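SAR-endolysin (Enterobacteria phage P1, PDB 1XJU) hydrolyses the glycosidic bonds of host peptidoglycan after its release from the inner membrane into the periplasm, so that the lysed cell frees new phage particles. Local coordinates at residues 62-65 against 66-70; 108-111 against 112-116. All blocks are in the same frame, centred on the assembly; numbering follows the deposited sequence.

Contact 1: residues 62-65 against 66-70; sequences RCIN and QHFRG
Helix 46-67 runs out within 66-70, after His-67: Gln-66 N donates to Arg-62 O at 2.7 Å and His-67 N to Cys-63 O at 2.9 Å, and Ile-64 O then accepts twice, from Phe-68 N at 3.0 Å and Gly-70 N at 2.9 Å. Those two donors lie out of the carbonyl plane on opposite faces, so one oxygen holds both the departing chain and the start of the next turn. Arg-69 takes positive phi (61°) as the chain leaves the helix, and a water bridges Asn-65 O and Arg-69 N. On the outer side, Gln-66 CG lies 3.7 Å from Arg-62 CZ, over the centre of the guanidinium face, and the side-chain amide runs within 6° of parallel to that group, evidence of a flat stack. On the inner side, the Phe-68 ring meets Cys-63 and Ile-64 on one side of its plane, along its CD2-CE2 bond. Cys-63 SG stands anti to its own nitrogen (chi1 169°) and thereby meets Phe-68 CE2 at 3.8 Å, an oblique sulfur-aromatic contact, while Ile-64 CD1 approaches Phe-68 CD2 at 3.9 Å. Cys-63 O lies in the ring plane, at its edge. The disulfide from Cys-63 to Cys-90 ties this helix end to helix 90-94, whose Leu-93 and Arg-94 touch Phe-68, and Met-81 of helix 75-88 packs against both Ile-64 and Phe-68.

Contact 2: residues 108-111 against 112-116; sequences SIHK and WAQKG. With SO4 (sulfate ion), chain D.
His-110 and Gln-114, one turn apart, pack face against methylene. Gln-114 CG sits 3.5 Å above the plane of the imidazole, displaced toward its rim, and comes nearest to His-110 CE1 at 3.6 Å. Because CG is 3.9 Å from the ring centroid and only 26° off the normal, the contact qualifies as CH-pi. The amide beyond it is inclined 29° to the ring, so the contact is that of the CG methylene, not a stack of ring on amide. A chi1 of -176° swings the imidazole to the carbonyl side of His-110, in line with the residue four further on. Its ND1 is hydrogen-bonded to Glu-106, which helps to fix the ring's rotation, and Gln-114 NE2 is held by His-67 O.

Trp-112 leans back along the helix, its CD1 lying 3.3 Å from Ser-108 O, the same oxygen that accepts from Trp-112 N at 3.0 Å; the indole meets His-124 and Met-121 beyond. The Lys-111 chain turns at its last torsion, and NZ donates to sulfate O4 at 2.7 Å. Glu-106 forms a salt bridge with the same ammonium and Arg-101 also binds the sulfate, an ion probably from the crystallisation liquor.

The bond from Lys-115 N to Lys-111 O is weak, at 3.3 Å. Gly-116 then takes positive phi, its N bonded to Ala-113 O, and the helix closes in a Schellman motif.

Going from the N terminus, contact 1 comes first, at the close of helix 46-67, and contact 2 spans helix 108-114 and its end. Each is confined to one unbroken stretch, so neither encloses a long loop; they follow in series without nesting or crossing. Between them run helices 75-88 and 90-94 and the hairpin of strands 95-98 and 103-106. That excursion brings the chain back: the two centres are 11 Å apart. Arg-69 NH1 lies 3.2 Å from Gln-114 O, a probable hydrogen bond, and the Phe-68 and His-110 rings meet edge-to-face. Two helix ends are thereby joined within the phage lysozyme family region.

Contact 1: residues 62-65 against 66-70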
ATOM      1  N   ARG A  62       6.927  -8.116  -4.389  1.00  9.33           N
ATOM      2  CA  ARG A  62       7.803  -8.918  -3.543  1.00 10.05           C
ATOM      3  C   ARG A  62       7.435  -8.796  -2.075  1.00  9.47           C
ATOM      4  O   ARG A  62       7.457  -9.815  -1.347  1.00  9.91           O
ATOM      5  CB  ARG A  62       9.268  -8.537  -3.745  1.00 11.36           C
ATOM      6  CG  ARG A  62      10.182  -9.399  -2.954  1.00 13.19           C
ATOM      7  CD  ARG A  62      11.641  -9.303  -3.386  1.00 15.25           C
ATOM      8  NE  ARG A  62      12.382 -10.405  -2.728  1.00 18.51           N
ATOM      9  CZ  ARG A  62      12.751 -10.415  -1.475  1.00 20.97           C
ATOM     10  NH1 ARG A  62      13.337 -11.500  -0.983  1.00 19.78           N
ATOM     11  NH2 ARG A  62      12.577  -9.358  -0.695  1.00 22.69           N
ATOM     12  N   CYS A  63       7.068  -7.611  -1.634  1.00  9.32           N
ATOM     13  CA  CYS A  63       6.568  -7.431  -0.288  1.00  9.19           C
ATOM     14  C   CYS A  63       5.391  -8.375  -0.015  1.00  8.19           C
ATOM     15  O   CYS A  63       5.337  -9.085   1.007  1.00  8.86           O
ATOM     16  CB  CYS A  63       6.099  -5.989  -0.146  1.00  9.42           C
ATOM     17  SG  CYS A  63       5.146  -5.680   1.393  1.00  9.76           S
ATOM     18  N   ILE A  64       4.405  -8.360  -0.910  1.00  7.96           N
ATOM     19  CA  ILE A  64       3.230  -9.204  -0.722  1.00  7.90           C
ATOM     20  C   ILE A  64       3.588 -10.690  -0.761  1.00  8.29           C
ATOM     21  O   ILE A  64       3.068 -11.480   0.045  1.00  8.33           O
ATOM     22  CB  ILE A  64       2.129  -8.768  -1.717  1.00  7.66           C
ATOM     23  CG1 ILE A  64       1.781  -7.274  -1.567  1.00  7.63           C
ATOM     24  CG2 ILE A  64       0.896  -9.625  -1.619  1.00  7.95           C
ATOM     25  CD1 ILE A  64       1.498  -6.834  -0.128  1.00  8.08           C
ATOM     26  N   ASN A  65       4.422 -11.077  -1.684  1.00  8.85           N
ATOM     27  CA  ASN A  65       4.840 -12.468  -1.744  1.00  9.39           C
ATOM     28  C   ASN A  65       5.597 -12.891  -0.507  1.00  9.03           C
ATOM     29  O   ASN A  65       5.352 -13.997   0.050  1.00 10.10           O
ATOM     30  CB  ASN A  65       5.667 -12.717  -3.028  1.00  9.87           C
ATOM     31  CG  ASN A  65       4.814 -12.768  -4.248  1.00 10.21           C
ATOM     32  OD1 ASN A  65       3.623 -13.114  -4.191  1.00 10.74           O
ATOM     33  ND2 ASN A  65       5.384 -12.392  -5.389  1.00 11.68           N
ATOM     34  N   GLN A  66       6.558 -12.078  -0.081  1.00  9.48           N
ATOM     35  CA  GLN A  66       7.424 -12.497   1.018  1.00  9.69           C
ATOM     36  C   GLN A  66       6.789 -12.445   2.361  1.00  9.71           C
ATOM     37  O   GLN A  66       7.061 -13.319   3.224  1.00 11.94           O
ATOM     38  CB  GLN A  66       8.676 -11.642   1.046  1.00 10.94           C
ATOM     39  CG  GLN A  66       9.635 -11.888  -0.063  1.00 12.83           C
ATOM     40  CD  GLN A  66      10.119 -13.319  -0.055  1.00 16.81           C
ATOM     41  OE1 GLN A  66      10.490 -13.855   1.000  1.00 19.68           O
ATOM     42  NE2 GLN A  66      10.070 -13.960  -1.204  1.00 20.30           N
ATOM     43  N   HIS A  67       5.889 -11.490   2.567  1.00  9.15           N
ATOM     44  CA  HIS A  67       5.410 -11.186   3.889  1.00  9.47           C
ATOM     45  C   HIS A  67       3.906 -11.308   4.109  1.00  8.60           C
ATOM     46  O   HIS A  67       3.450 -11.143   5.227  1.00  9.80           O
ATOM     47  CB  HIS A  67       5.924  -9.828   4.352  1.00  9.75           C
ATOM     48  CG  HIS A  67       7.394  -9.746   4.320  1.00 10.67           C
ATOM     49  ND1 HIS A  67       8.208 -10.586   5.051  1.00 10.93           N
ATOM     50  CD2 HIS A  67       8.215  -8.926   3.621  1.00 10.73           C
ATOM     51  CE1 HIS A  67       9.466 -10.297   4.785  1.00 12.62           C
ATOM     52  NE2 HIS A  67       9.494  -9.308   3.913  1.00 12.01           N
ATOM     53  N   PHE A  68       3.142 -11.540   3.029  1.00  8.47           N
ATOM     54  CA  PHE A  68       1.696 -11.599   3.073  1.00  8.55           C
ATOM     55  C   PHE A  68       1.131 -12.826   2.372  1.00  8.26           C
ATOM     56  O   PHE A  68      -0.053 -12.872   2.063  1.00  8.53           O
ATOM     57  CB  PHE A  68       1.074 -10.293   2.523  1.00  8.48           C
ATOM     58  CG  PHE A  68       1.395  -9.091   3.355  1.00  8.17           C
ATOM     59  CD1 PHE A  68       0.530  -8.632   4.277  1.00  8.86           C
ATOM     60  CD2 PHE A  68       2.585  -8.441   3.213  1.00  8.83           C
ATOM     61  CE1 PHE A  68       0.821  -7.546   5.053  1.00  9.28           C
ATOM     62  CE2 PHE A  68       2.916  -7.353   4.011  1.00  9.79           C
ATOM     63  CZ  PHE A  68       2.041  -6.893   4.947  1.00  9.75           C
ATOM     64  N   ARG A  69       1.976 -13.823   2.103  1.00  8.76           N
ATOM     65  CA  ARG A  69       1.496 -15.065   1.442  1.00  9.17           C
ATOM     66  C   ARG A  69       0.913 -14.804   0.065  1.00  9.13           C
ATOM     67  O   ARG A  69      -0.021 -15.461  -0.371  1.00  8.78           O
ATOM     68  CB  ARG A  69       0.558 -15.888   2.339  1.00  9.17           C
ATOM     69  CG  ARG A  69       1.303 -16.564   3.490  1.00 10.71           C
ATOM     70  CD  ARG A  69       0.349 -17.405   4.326  1.00 11.64           C
ATOM     71  NE  ARG A  69      -0.241 -18.444   3.479  1.00 12.52           N
ATOM     72  CZ  ARG A  69      -1.337 -19.130   3.732  1.00 13.22           C
ATOM     73  NH1 ARG A  69      -1.961 -18.953   4.871  1.00 14.01           N
ATOM     74  NH2 ARG A  69      -1.786 -19.982   2.832  1.00 14.87           N
ATOM     75  N   GLY A  70       1.489 -13.823  -0.645  1.00  8.93           N
ATOM     76  CA  GLY A  70       0.964 -13.410  -1.918  1.00  8.99           C
ATOM     77  C   GLY A  70       0.740 -14.533  -2.904  1.00  8.87           C
ATOM     78  O   GLY A  70      -0.201 -14.509  -3.649  1.00  9.18           O
TER
HETATM   79  O   HOH W   1       4.550 -15.001   2.486  1.00 18.10           O

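Contact 2: residues 108-111 against 112-116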
ATOM      1  N   SER A 108      -3.150  -5.976  11.915  1.00  9.64           N
ATOM      2  CA  SER A 108      -4.208  -6.946  11.638  1.00 10.52           C
ATOM      3  C   SER A 108      -4.175  -7.428  10.206  1.00  9.29           C
ATOM      4  O   SER A 108      -4.411  -8.620   9.957  1.00  9.63           O
ATOM      5  CB  SER A 108      -5.517  -6.322  11.937  1.00 12.30           C
ATOM      6  OG  SER A 108      -5.643  -6.077  13.318  1.00 16.70           O
ATOM      7  N   ILE A 109      -3.897  -6.543   9.234  1.00  8.72           N
ATOM      8  CA  ILE A 109      -3.870  -6.999   7.849  1.00  8.62           C
ATOM      9  C   ILE A 109      -2.832  -8.081   7.648  1.00  8.52           C
ATOM     10  O   ILE A 109      -3.081  -9.060   6.940  1.00  8.63           O
ATOM     11  CB  ILE A 109      -3.695  -5.801   6.904  1.00  8.46           C
ATOM     12  CG1 ILE A 109      -4.120  -6.159   5.493  1.00  8.87           C
ATOM     13  CG2 ILE A 109      -2.281  -5.198   6.932  1.00  8.59           C
ATOM     14  CD1 ILE A 109      -4.247  -4.986   4.559  1.00  9.03           C
ATOM     15  N   HIS A 110      -1.676  -7.948   8.280  1.00  8.32           N
ATOM     16  CA  HIS A 110      -0.658  -8.970   8.205  1.00  8.78           C
ATOM     17  C   HIS A 110      -1.077 -10.269   8.911  1.00  9.19           C
ATOM     18  O   HIS A 110      -0.824 -11.368   8.389  1.00  9.41           O
ATOM     19  CB  HIS A 110       0.667  -8.425   8.763  1.00  9.65           C
ATOM     20  CG  HIS A 110       1.823  -9.379   8.658  1.00  9.69           C
ATOM     21  ND1 HIS A 110       2.159 -10.273   9.664  1.00 10.38           N
ATOM     22  CD2 HIS A 110       2.744  -9.570   7.683  1.00 10.55           C
ATOM     23  CE1 HIS A 110       3.248 -10.937   9.289  1.00 11.22           C
ATOM     24  NE2 HIS A 110       3.591 -10.587   8.072  1.00 11.15           N
ATOM     25  N   LYS A 111      -1.675 -10.135  10.062  1.00  8.86           N
ATOM     26  CA  LYS A 111      -2.170 -11.304  10.789  1.00  9.85           C
ATOM     27  C   LYS A 111      -3.099 -12.133   9.900  1.00  9.71           C
ATOM     28  O   LYS A 111      -2.978 -13.349   9.831  1.00 10.47           O
ATOM     29  CB  LYS A 111      -2.894 -10.867  12.047  1.00 11.16           C
ATOM     30  CG  LYS A 111      -1.955 -10.470  13.139  1.00 14.86           C
ATOM     31  CD  LYS A 111      -2.687 -10.214  14.414  1.00 16.14           C
ATOM     32  CE  LYS A 111      -1.763  -9.693  15.507  1.00 17.11           C
ATOM     33  NZ  LYS A 111      -0.767 -10.660  15.944  1.00 18.43           N
ATOM     34  N   TRP A 112      -4.065 -11.475   9.274  1.00  9.32           N
ATOM     35  CA  TRP A 112      -5.009 -12.199   8.457  1.00  9.29           C
ATOM     36  C   TRP A 112      -4.398 -12.759   7.207  1.00  9.69           C
ATOM     37  O   TRP A 112      -4.734 -13.876   6.798  1.00 10.02           O
ATOM     38  CB  TRP A 112      -6.234 -11.337   8.159  1.00 10.20           C
ATOM     39  CG  TRP A 112      -7.083 -11.049   9.341  1.00 11.35           C
ATOM     40  CD1 TRP A 112      -7.426  -9.843   9.803  1.00 12.03           C
ATOM     41  CD2 TRP A 112      -7.750 -12.001  10.181  1.00 12.40           C
ATOM     42  NE1 TRP A 112      -8.280  -9.958  10.889  1.00 13.63           N
ATOM     43  CE2 TRP A 112      -8.507 -11.282  11.117  1.00 13.96           C
ATOM     44  CE3 TRP A 112      -7.834 -13.388  10.204  1.00 13.03           C
ATOM     45  CZ2 TRP A 112      -9.250 -11.909  12.113  1.00 14.10           C
ATOM     46  CZ3 TRP A 112      -8.630 -14.006  11.188  1.00 14.32           C
ATOM     47  CH2 TRP A 112      -9.316 -13.256  12.096  1.00 14.55           C
ATOM     48  N   ALA A 113      -3.484 -12.020   6.575  1.00  8.77           N
ATOM     49  CA  ALA A 113      -2.801 -12.560   5.394  1.00  8.28           C
ATOM     50  C   ALA A 113      -2.028 -13.838   5.753  1.00  9.22           C
ATOM     51  O   ALA A 113      -2.056 -14.797   4.994  1.00  9.29           O
ATOM     52  CB  ALA A 113      -1.825 -11.506   4.867  1.00  7.99           C
ATOM     53  N   GLN A 114      -1.385 -13.859   6.907  1.00  9.19           N
ATOM     54  CA  GLN A 114      -0.630 -15.026   7.298  1.00  9.89           C
ATOM     55  C   GLN A 114      -1.512 -16.247   7.537  1.00 10.97           C
ATOM     56  O   GLN A 114      -1.027 -17.371   7.453  1.00 12.63           O
ATOM     57  CB  GLN A 114       0.225 -14.725   8.487  1.00 10.31           C
ATOM     58  CG  GLN A 114       1.397 -13.799   8.176  1.00 11.06           C
ATOM     59  CD  GLN A 114       2.423 -14.457   7.334  1.00 11.70           C
ATOM     60  OE1 GLN A 114       2.690 -15.644   7.524  1.00 16.20           O
ATOM     61  NE2 GLN A 114       3.011 -13.735   6.394  1.00 11.97           N
ATOM     62  N   LYS A 115      -2.782 -16.023   7.830  1.00 10.11           N
ATOM     63  CA  LYS A 115      -3.746 -17.083   7.976  1.00 11.19           C
ATOM     64  C   LYS A 115      -4.480 -17.398   6.690  1.00 10.16           C
ATOM     65  O   LYS A 115      -5.389 -18.242   6.721  1.00 11.53           O
ATOM     66  CB  LYS A 115      -4.725 -16.718   9.094  1.00 12.76           C
ATOM     67  CG  LYS A 115      -4.091 -16.654  10.492  1.00 15.63           C
ATOM     68  CD  LYS A 115      -5.030 -16.019  11.503  1.00 17.55           C
ATOM     69  CE  LYS A 115      -4.482 -15.896  12.909  1.00 20.65           C
ATOM     70  NZ  LYS A 115      -5.500 -15.330  13.851  1.00 22.91           N
ATOM     71  N   GLY A 116      -4.190 -16.729   5.571  1.00  9.43           N
ATOM     72  CA  GLY A 116      -4.897 -16.989   4.312  1.00 10.48           C
ATOM     73  C   GLY A 116      -6.338 -16.541   4.342  1.00  9.58           C
ATOM     74  O   GLY A 116      -7.146 -16.978   3.514  1.00 10.90           O
TER
HETATM   75  S   SO4 D 606       0.888  -8.537  18.476  1.00 18.53           S
HETATM   76  O1  SO4 D 606       1.632  -8.616  19.695  1.00 19.96           O
HETATM   77  O2  SO4 D 606       1.780  -8.104  17.390  1.00 19.90           O
HETATM   78  O3  SO4 D 606      -0.248  -7.643  18.642  1.00 19.27           O
HETATM   79  O4  SO4 D 606       0.306  -9.858  18.287  1.00 20.58           O